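Local atomic coordinates of endo-xylogalacturonan hydrolase A (Aspergillus tubingensis, PDB entry 4C2L), a protein that hydrolyses xylogalacturonan, cutting the xylose-substituted galacturonan backbone found in the hairy regions of pectin. Residues 119-124 with 175-180; 136-139 with 145-148; 295-300 with 326-331. All coordinates share one frame; numbering follows the deposited sequence.

The three contacts sit on one parallel beta-helix, the fold of glycoside hydrolase family 28. Contacts 2 and 3 are packed inside it, on opposite sides of the chain's centre, their own centres 29 Å apart. Contact 1 joins a short helix to the loop leaving strand 168-176; its centre lies 21 Å from that of contact 2 and 28 Å from that of contact 3. Strands 142-152 and 168-176 are neighbours, so contacts 1 and 2 use adjacent turns. Contact 1 lies nearest the probable active site: the side chain of A177 is about 9 Å from that of D210, the probable proton donor, and about 12 Å from that of H233, a second probable active-site residue.

Contact 1. Residues 119-124 with 175-180; sequences DAWDLF and MDANSK
Helix 118-126 approaches the loop at the end of strand 168-176 most closely at W121 and S179, whose CA atoms are 7.9 Å apart, a gap that one indole fills. The fold is the right-handed parallel beta-helix of family 28, and here a short helix packs against a chain leaving one of its strands. W121 carries the contact. Its CB already points to the loop; CG lies beside the backbone N (chi1 -54°), and chi2 of -31° turns the six-membered ring to the loop. A large flat residue suits this place because it can touch three successive residues at once. Its CZ2 meets the methyl of A177, with W121 CZ2 to A177 CB at 4.0 Å, where a small side chain allows the ring to come near. Farther along, W121 CZ3 is 3.6 Å from S179 CA, and W121 CE3 is 4.0 Å from S179 CB; A177 CB and S179 CA both lie oblique to the ring. N153 and P185 also touch the indole.

No hydrogen bond links the two segments. Instead S179 turns its hydroxyl to residues nearby: OG, anti to the backbone N (chi1 179°), bonds to N183 O, and also pairs with Q118 NE2 and S181 N. N178 points its side chain away and offers its backbone carbonyl to the indole: N178 O sits near the ring plane, 3.4 Å from W121 CZ3.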
loop_
_atom_site.group_PDB
_atom_site.type_symbol
_atom_site.label_atom_id
_atom_site.label_comp_id
_atom_site.label_asym_id
_atom_site.label_seq_id
_atom_site.Cartn_x
_atom_site.Cartn_y
_atom_site.Cartn_z
ATOM N N ASP A 119 15.626 9.219 9.802
ATOM C CA ASP A 119 15.408 10.401 10.631
ATOM C C ASP A 119 13.916 10.681 10.813
ATOM O O ASP A 119 13.481 11.046 11.909
ATOM C CB ASP A 119 16.109 11.624 10.043
ATOM C CG ASP A 119 17.618 11.573 10.200
ATOM O OD1 ASP A 119 18.153 10.627 10.821
ATOM O OD2 ASP A 119 18.274 12.493 9.674
ATOM N N ALA A 120 13.148 10.509 9.740
ATOM C CA ALA A 120 11.702 10.706 9.790
ATOM C C ALA A 120 11.065 9.709 10.747
ATOM O O ALA A 120 10.171 10.072 11.517
ATOM C CB ALA A 120 11.092 10.592 8.398
ATOM N N TRP A 121 11.509 8.450 10.716
ATOM C CA TRP A 121 10.899 7.468 11.626
ATOM C C TRP A 121 11.189 7.792 13.061
ATOM O O TRP A 121 10.340 7.623 13.925
ATOM C CB TRP A 121 11.369 6.049 11.336
ATOM C CG TRP A 121 11.179 5.627 9.913
ATOM C CD1 TRP A 121 10.176 6.027 9.024
ATOM C CD2 TRP A 121 12.014 4.687 9.161
ATOM N NE1 TRP A 121 10.352 5.417 7.798
ATOM C CE2 TRP A 121 11.432 4.593 7.827
ATOM C CE3 TRP A 121 13.169 3.945 9.457
ATOM C CZ2 TRP A 121 11.992 3.788 6.830
ATOM C CZ3 TRP A 121 13.713 3.128 8.456
ATOM C CH2 TRP A 121 13.139 3.047 7.175
ATOM N N ASP A 122 12.401 8.259 13.332
ATOM C CA ASP A 122 12.784 8.585 14.704
ATOM C C ASP A 122 12.072 9.834 15.201
ATOM O O ASP A 122 11.629 9.883 16.354
ATOM C CB ASP A 122 14.304 8.746 14.807
ATOM C CG ASP A 122 15.046 7.424 14.610
ATOM O OD1 ASP A 122 14.562 6.357 15.017
ATOM O OD2 ASP A 122 16.154 7.468 14.078
ATOM N N LEU A 123 11.931 10.832 14.329
ATOM C CA LEU A 123 11.182 12.042 14.673
ATOM C C LEU A 123 9.706 11.723 14.912
ATOM O O LEU A 123 9.134 12.131 15.917
ATOM C CB LEU A 123 11.331 13.106 13.588
ATOM C CG LEU A 123 10.641 14.452 13.824
ATOM C CD1 LEU A 123 11.020 15.046 15.178
ATOM C CD2 LEU A 123 11.027 15.409 12.702
ATOM N N PHE A 124 9.104 10.970 13.997
ATOM C CA PHE A 124 7.703 10.591 14.163
ATOM C C PHE A 124 7.478 9.805 15.468
ATOM O O PHE A 124 6.447 9.950 16.110
ATOM C CB PHE A 124 7.249 9.757 12.977
ATOM C CG PHE A 124 5.813 9.356 13.055
ATOM C CD1 PHE A 124 4.822 10.304 12.840
ATOM C CD2 PHE A 124 5.449 8.049 13.378
ATOM C CE1 PHE A 124 3.484 9.954 12.911
ATOM C CE2 PHE A 124 4.111 7.696 13.459
ATOM C CZ PHE A 124 3.130 8.658 13.231
ATOM N N MET A 175 10.820 -3.668 -2.416
ATOM C CA MET A 175 10.539 -2.535 -1.543
ATOM C C MET A 175 10.851 -2.926 -0.121
ATOM O O MET A 175 10.366 -3.938 0.378
ATOM C CB MET A 175 9.071 -2.128 -1.685
ATOM C CG MET A 175 8.753 -1.681 -3.104
ATOM S SD MET A 175 7.018 -1.897 -3.522
ATOM C CE MET A 175 6.280 -0.976 -2.181
ATOM N N ASP A 176 11.704 -2.144 0.537
ATOM C CA ASP A 176 12.089 -2.507 1.890
ATOM C C ASP A 176 12.300 -1.291 2.749
ATOM O O ASP A 176 12.910 -0.314 2.316
ATOM C CB ASP A 176 13.355 -3.393 1.882
ATOM C CG ASP A 176 14.487 -2.789 1.053
ATOM O OD1 ASP A 176 15.269 -1.997 1.595
ATOM O OD2 ASP A 176 14.625 -3.120 -0.138
ATOM N N ALA A 177 11.775 -1.363 3.964
ATOM C CA ALA A 177 11.984 -0.346 4.986
ATOM C C ALA A 177 12.486 -1.073 6.221
ATOM O O ALA A 177 11.769 -1.922 6.762
ATOM C CB ALA A 177 10.672 0.375 5.282
ATOM N N ASN A 178 13.721 -0.765 6.639
ATOM C CA ASN A 178 14.338 -1.366 7.822
ATOM C C ASN A 178 14.982 -0.295 8.674
ATOM O O ASN A 178 15.828 0.446 8.186
ATOM C CB ASN A 178 15.402 -2.384 7.408
ATOM C CG ASN A 178 14.795 -3.608 6.751
ATOM O OD1 ASN A 178 14.769 -3.702 5.522
ATOM N ND2 ASN A 178 14.254 -4.518 7.555
ATOM N N SER A 179 14.554 -0.211 9.926
ATOM C CA SER A 179 15.095 0.763 10.863
ATOM C C SER A 179 16.398 0.270 11.474
ATOM O O SER A 179 16.529 -0.896 11.808
ATOM C CB SER A 179 14.106 1.003 11.997
ATOM O OG SER A 179 14.661 1.936 12.915
ATOM N N LYS A 180 17.350 1.182 11.613
ATOM C CA LYS A 180 18.614 0.912 12.292
ATOM C C LYS A 180 18.510 1.096 13.810
ATOM O O LYS A 180 19.487 0.884 14.543
ATOM C CB LYS A 180 19.683 1.833 11.710
ATOM C CG LYS A 180 20.099 1.424 10.307
ATOM C CD LYS A 180 21.244 2.279 9.780
ATOM C CE LYS A 180 20.774 3.304 8.761
ATOM N NZ LYS A 180 20.183 2.692 7.525
#

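Contact 2. Residues 136-139 with 145-148; sequences LYIT and EISG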
loop_
_atom_site.group_PDB
_atom_site.type_symbol
_atom_site.label_atom_id
_atom_site.label_comp_id
_atom_site.label_asym_id
_atom_site.label_seq_id
_atom_site.Cartn_x
_atom_site.Cartn_y
_atom_site.Cartn_z
ATOM N N LEU A 136 6.721 7.891 -3.853
ATOM C CA LEU A 136 6.299 8.009 -5.257
ATOM C C LEU A 136 4.796 8.275 -5.258
ATOM O O LEU A 136 3.985 7.396 -4.912
ATOM C CB LEU A 136 6.613 6.723 -6.038
ATOM C CG LEU A 136 6.220 6.739 -7.523
ATOM C CD1 LEU A 136 6.857 7.920 -8.267
ATOM C CD2 LEU A 136 6.657 5.429 -8.155
ATOM N N TYR A 137 4.438 9.495 -5.622
ATOM C CA TYR A 137 3.076 9.970 -5.462
ATOM C C TYR A 137 2.513 10.267 -6.842
ATOM O O TYR A 137 2.941 11.217 -7.527
ATOM C CB TYR A 137 3.100 11.236 -4.599
ATOM C CG TYR A 137 1.750 11.807 -4.270
ATOM C CD1 TYR A 137 1.064 11.398 -3.119
ATOM C CD2 TYR A 137 1.176 12.797 -5.073
ATOM C CE1 TYR A 137 -0.179 11.928 -2.799
ATOM C CE2 TYR A 137 -0.070 13.340 -4.757
ATOM C CZ TYR A 137 -0.731 12.899 -3.618
ATOM O OH TYR A 137 -1.952 13.422 -3.272
ATOM N N ILE A 138 1.574 9.429 -7.268
ATOM C CA ILE A 138 0.985 9.537 -8.602
ATOM C C ILE A 138 -0.437 10.067 -8.434
ATOM O O ILE A 138 -1.241 9.503 -7.677
ATOM C CB ILE A 138 0.964 8.148 -9.293
ATOM C CG1 ILE A 138 2.371 7.715 -9.661
ATOM C CG2 ILE A 138 0.078 8.154 -10.547
ATOM C CD1 ILE A 138 2.501 6.204 -9.810
ATOM N N THR A 139 -0.752 11.168 -9.118
ATOM C CA THR A 139 -2.099 11.694 -9.050
ATOM C C THR A 139 -2.547 12.097 -10.439
ATOM O O THR A 139 -1.847 12.843 -11.125
ATOM C CB THR A 139 -2.240 12.851 -8.038
ATOM O OG1 THR A 139 -3.598 13.297 -8.038
ATOM C CG2 THR A 139 -1.286 14.014 -8.354
ATOM N N GLU A 145 4.119 3.355 -15.978
ATOM C CA GLU A 145 4.721 2.052 -15.744
ATOM C C GLU A 145 5.927 2.259 -14.827
ATOM O O GLU A 145 6.793 3.095 -15.112
ATOM C CB GLU A 145 5.118 1.439 -17.099
ATOM C CG GLU A 145 5.635 0.013 -17.038
ATOM C CD GLU A 145 7.155 -0.100 -16.926
ATOM O OE1 GLU A 145 7.889 0.921 -17.013
ATOM O OE2 GLU A 145 7.623 -1.245 -16.767
ATOM N N ILE A 146 5.947 1.533 -13.710
ATOM C CA ILE A 146 6.997 1.623 -12.709
ATOM C C ILE A 146 7.536 0.212 -12.507
ATOM O O ILE A 146 6.810 -0.674 -12.064
ATOM C CB ILE A 146 6.474 2.178 -11.361
ATOM C CG1 ILE A 146 5.730 3.510 -11.570
ATOM C CG2 ILE A 146 7.620 2.378 -10.367
ATOM C CD1 ILE A 146 4.267 3.323 -11.921
ATOM N N SER A 147 8.817 -0.006 -12.801
ATOM C CA SER A 147 9.302 -1.386 -12.835
ATOM C C SER A 147 10.792 -1.569 -12.622
ATOM O O SER A 147 11.595 -0.689 -12.923
ATOM C CB SER A 147 8.919 -2.027 -14.169
ATOM O OG SER A 147 9.636 -1.439 -15.248
ATOM N N GLY A 148 11.142 -2.734 -12.090
ATOM C CA GLY A 148 12.507 -3.200 -12.049
ATOM C C GLY A 148 13.383 -2.637 -10.965
ATOM O O GLY A 148 14.544 -3.027 -10.843
#
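I146 meets both L136 and I138, and these three buried aliphatic side chains make the whole contact. Both branches of I146 touch L136, and the longer one goes on to I138. I146 CG2 lies 3.9 Å from L136 CD2, while I146 CG1 comes within 4.0 Å of the same L136 methyl. L136 and I146 run past each other in opposite directions, and the CD2 methyl rests against CG1 and CG2, one on each branch. With chi1 at -53° and chi2 at 86°, the longer branch of I146 carries its CD1 to I138 CD1, which it meets tip to tip at 4.0 Å. The backbones stay well apart, 9.8 Å between the CA atoms of L136 and I146, as befits strands on different faces of a parallel beta-helix whose side chains fill the interior. Beta-branched isoleucine suits a strand, and all three aliphatic side chains suit a buried core. In strand 145-147 the residues alternate, so E145 and S147, beside the inward I146, are partly exposed. Adjoining turns continue the packing: L104 touches L136, F170 touches both I138 and I146, and V168 also touches I146.

Contact 3. Residues 295-300 with 326-331; sequences DYAFQI and SSFSGT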
loop_
_atom_site.group_PDB
_atom_site.type_symbol
_atom_site.label_atom_id
_atom_site.label_comp_id
_atom_site.label_asym_id
_atom_site.label_seq_id
_atom_site.Cartn_x
_atom_site.Cartn_y
_atom_site.Cartn_z
ATOM N N ASP A 295 -0.855 -12.844 12.163
ATOM C CA ASP A 295 -1.705 -12.975 13.358
ATOM C C ASP A 295 -3.129 -13.456 13.054
ATOM O O ASP A 295 -3.680 -14.279 13.785
ATOM C CB ASP A 295 -1.715 -11.695 14.191
ATOM C CG ASP A 295 -0.319 -11.273 14.634
ATOM O OD1 ASP A 295 0.529 -12.154 14.904
ATOM O OD2 ASP A 295 -0.079 -10.051 14.703
ATOM N N TYR A 296 -3.721 -12.932 11.989
ATOM C CA TYR A 296 -4.977 -13.445 11.455
ATOM C C TYR A 296 -4.782 -13.721 9.981
ATOM O O TYR A 296 -4.041 -13.005 9.295
ATOM C CB TYR A 296 -6.096 -12.405 11.576
ATOM C CG TYR A 296 -6.659 -12.139 12.950
ATOM C CD1 TYR A 296 -7.075 -13.183 13.784
ATOM C CD2 TYR A 296 -6.857 -10.830 13.384
ATOM C CE1 TYR A 296 -7.621 -12.918 15.032
ATOM C CE2 TYR A 296 -7.408 -10.556 14.625
ATOM C CZ TYR A 296 -7.791 -11.608 15.438
ATOM O OH TYR A 296 -8.334 -11.327 16.674
ATOM N N ALA A 297 -5.480 -14.730 9.474
ATOM C CA ALA A 297 -5.518 -14.986 8.056
ATOM C C ALA A 297 -6.431 -13.961 7.383
ATOM O O ALA A 297 -6.142 -13.482 6.290
ATOM C CB ALA A 297 -6.028 -16.393 7.790
ATOM N N PHE A 298 -7.557 -13.670 8.022
ATOM C CA PHE A 298 -8.498 -12.681 7.480
ATOM C C PHE A 298 -9.195 -11.943 8.594
ATOM O O PHE A 298 -9.475 -12.513 9.662
ATOM C CB PHE A 298 -9.522 -13.341 6.549
ATOM C CG PHE A 298 -10.174 -12.372 5.605
ATOM C CD1 PHE A 298 -9.546 -12.022 4.414
ATOM C CD2 PHE A 298 -11.394 -11.779 5.915
ATOM C CE1 PHE A 298 -10.128 -11.105 3.541
ATOM C CE2 PHE A 298 -11.988 -10.870 5.039
ATOM C CZ PHE A 298 -11.345 -10.525 3.857
ATOM N N GLN A 299 -9.498 -10.668 8.361
ATOM C CA GLN A 299 -10.135 -9.892 9.398
ATOM C C GLN A 299 -11.104 -8.905 8.785
ATOM O O GLN A 299 -10.804 -8.297 7.760
ATOM C CB GLN A 299 -9.083 -9.164 10.245
ATOM C CG GLN A 299 -9.667 -8.363 11.392
ATOM C CD GLN A 299 -8.618 -7.740 12.286
ATOM O OE1 GLN A 299 -7.429 -7.698 11.944
ATOM N NE2 GLN A 299 -9.053 -7.224 13.435
ATOM N N ILE A 300 -12.277 -8.783 9.400
ATOM C CA ILE A 300 -13.178 -7.703 9.071
ATOM C C ILE A 300 -13.350 -6.858 10.315
ATOM O O ILE A 300 -13.732 -7.369 11.391
ATOM C CB ILE A 300 -14.549 -8.205 8.580
ATOM C CG1 ILE A 300 -14.391 -8.995 7.265
ATOM C CG2 ILE A 300 -15.489 -7.017 8.380
ATOM C CD1 ILE A 300 -15.672 -9.683 6.823
ATOM N N SER A 326 -10.621 -17.120 -1.148
ATOM C CA SER A 326 -10.447 -18.472 -1.693
ATOM C C SER A 326 -9.002 -18.944 -1.650
ATOM O O SER A 326 -8.084 -18.174 -1.924
ATOM C CB SER A 326 -10.987 -18.553 -3.123
ATOM O OG SER A 326 -10.430 -17.542 -3.971
ATOM N N SER A 327 -8.818 -20.217 -1.294
ATOM C CA SER A 327 -7.511 -20.866 -1.306
ATOM C C SER A 327 -6.518 -20.154 -0.411
ATOM O O SER A 327 -5.526 -19.598 -0.897
ATOM C CB SER A 327 -6.964 -20.964 -2.736
ATOM O OG SER A 327 -7.762 -21.809 -3.537
ATOM N N PHE A 328 -6.805 -20.127 0.886
ATOM C CA PHE A 328 -5.858 -19.640 1.873
ATOM C C PHE A 328 -5.230 -20.852 2.551
ATOM O O PHE A 328 -5.937 -21.780 2.972
ATOM C CB PHE A 328 -6.547 -18.786 2.934
ATOM C CG PHE A 328 -6.700 -17.330 2.563
ATOM C CD1 PHE A 328 -7.202 -16.949 1.317
ATOM C CD2 PHE A 328 -6.372 -16.336 3.489
ATOM C CE1 PHE A 328 -7.357 -15.603 0.994
ATOM C CE2 PHE A 328 -6.532 -14.988 3.174
ATOM C CZ PHE A 328 -7.019 -14.621 1.925
ATOM N N SER A 329 -3.914 -20.833 2.682
ATOM C CA SER A 329 -3.238 -21.901 3.409
ATOM C C SER A 329 -2.170 -21.349 4.337
ATOM O O SER A 329 -1.849 -20.155 4.296
ATOM C CB SER A 329 -2.656 -22.916 2.428
ATOM O OG SER A 329 -1.703 -22.297 1.578
ATOM N N GLY A 330 -1.636 -22.218 5.186
ATOM C CA GLY A 330 -0.563 -21.850 6.080
ATOM C C GLY A 330 -0.956 -21.855 7.536
ATOM O O GLY A 330 -1.973 -22.445 7.921
ATOM N N THR A 331 -0.139 -21.184 8.339
ATOM C CA THR A 331 -0.222 -21.233 9.783
ATOM C C THR A 331 -0.132 -19.818 10.309
ATOM O O THR A 331 0.756 -19.057 9.907
ATOM C CB THR A 331 0.950 -22.066 10.370
ATOM O OG1 THR A 331 1.064 -23.297 9.644
ATOM C CG2 THR A 331 0.726 -22.380 11.833
#
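Two successive PbH1 repeats of the parallel beta-helix meet in its interior here, where A297, at a corner of the chain, and F298 just after it receive the ring of F328, from strand 319-329 on another face. The backbones are nearest at that corner, with A297 CA and F328 CA 7.7 Å apart. F328 bridges that distance. With CG turned away from its own carbonyl (chi1 -86°), the ring extends to the corner with one edge leading. At that edge F328 CE2 is 3.5 Å from A297 O, which lies near the plane of the ring. The methyl of A297 adds an apolar touch, A297 CB to F328 CD2 at 4.3 Å; a small residue suits a corner that a phenyl ring must approach so closely. The end of the ring then meets the second phenylalanine, F298 CD1 lying 4.4 Å from F328 CZ. That approach is oblique, a looser apolar contact between two wide side chains suited to filling a core.

Other aromatic residues of the interior complete the setting. F289 stacks on F328, F286 sets its ring edge-to-face with F298, and F358 touches both A297 and F328.

Within segment 326-331 itself, S326 O lies in plane at the other side of the F328 ring, by CD1. Both oxygens face the slightly positive rim of C-H groups and not the electron-rich face, so the arrangement is probably weakly favourable electrostatically. With no hydrogen bond between the segments, the contact probably depends mainly on apolar packing, and such C-H to oxygen approaches may add a modest preference for how the ring is turned.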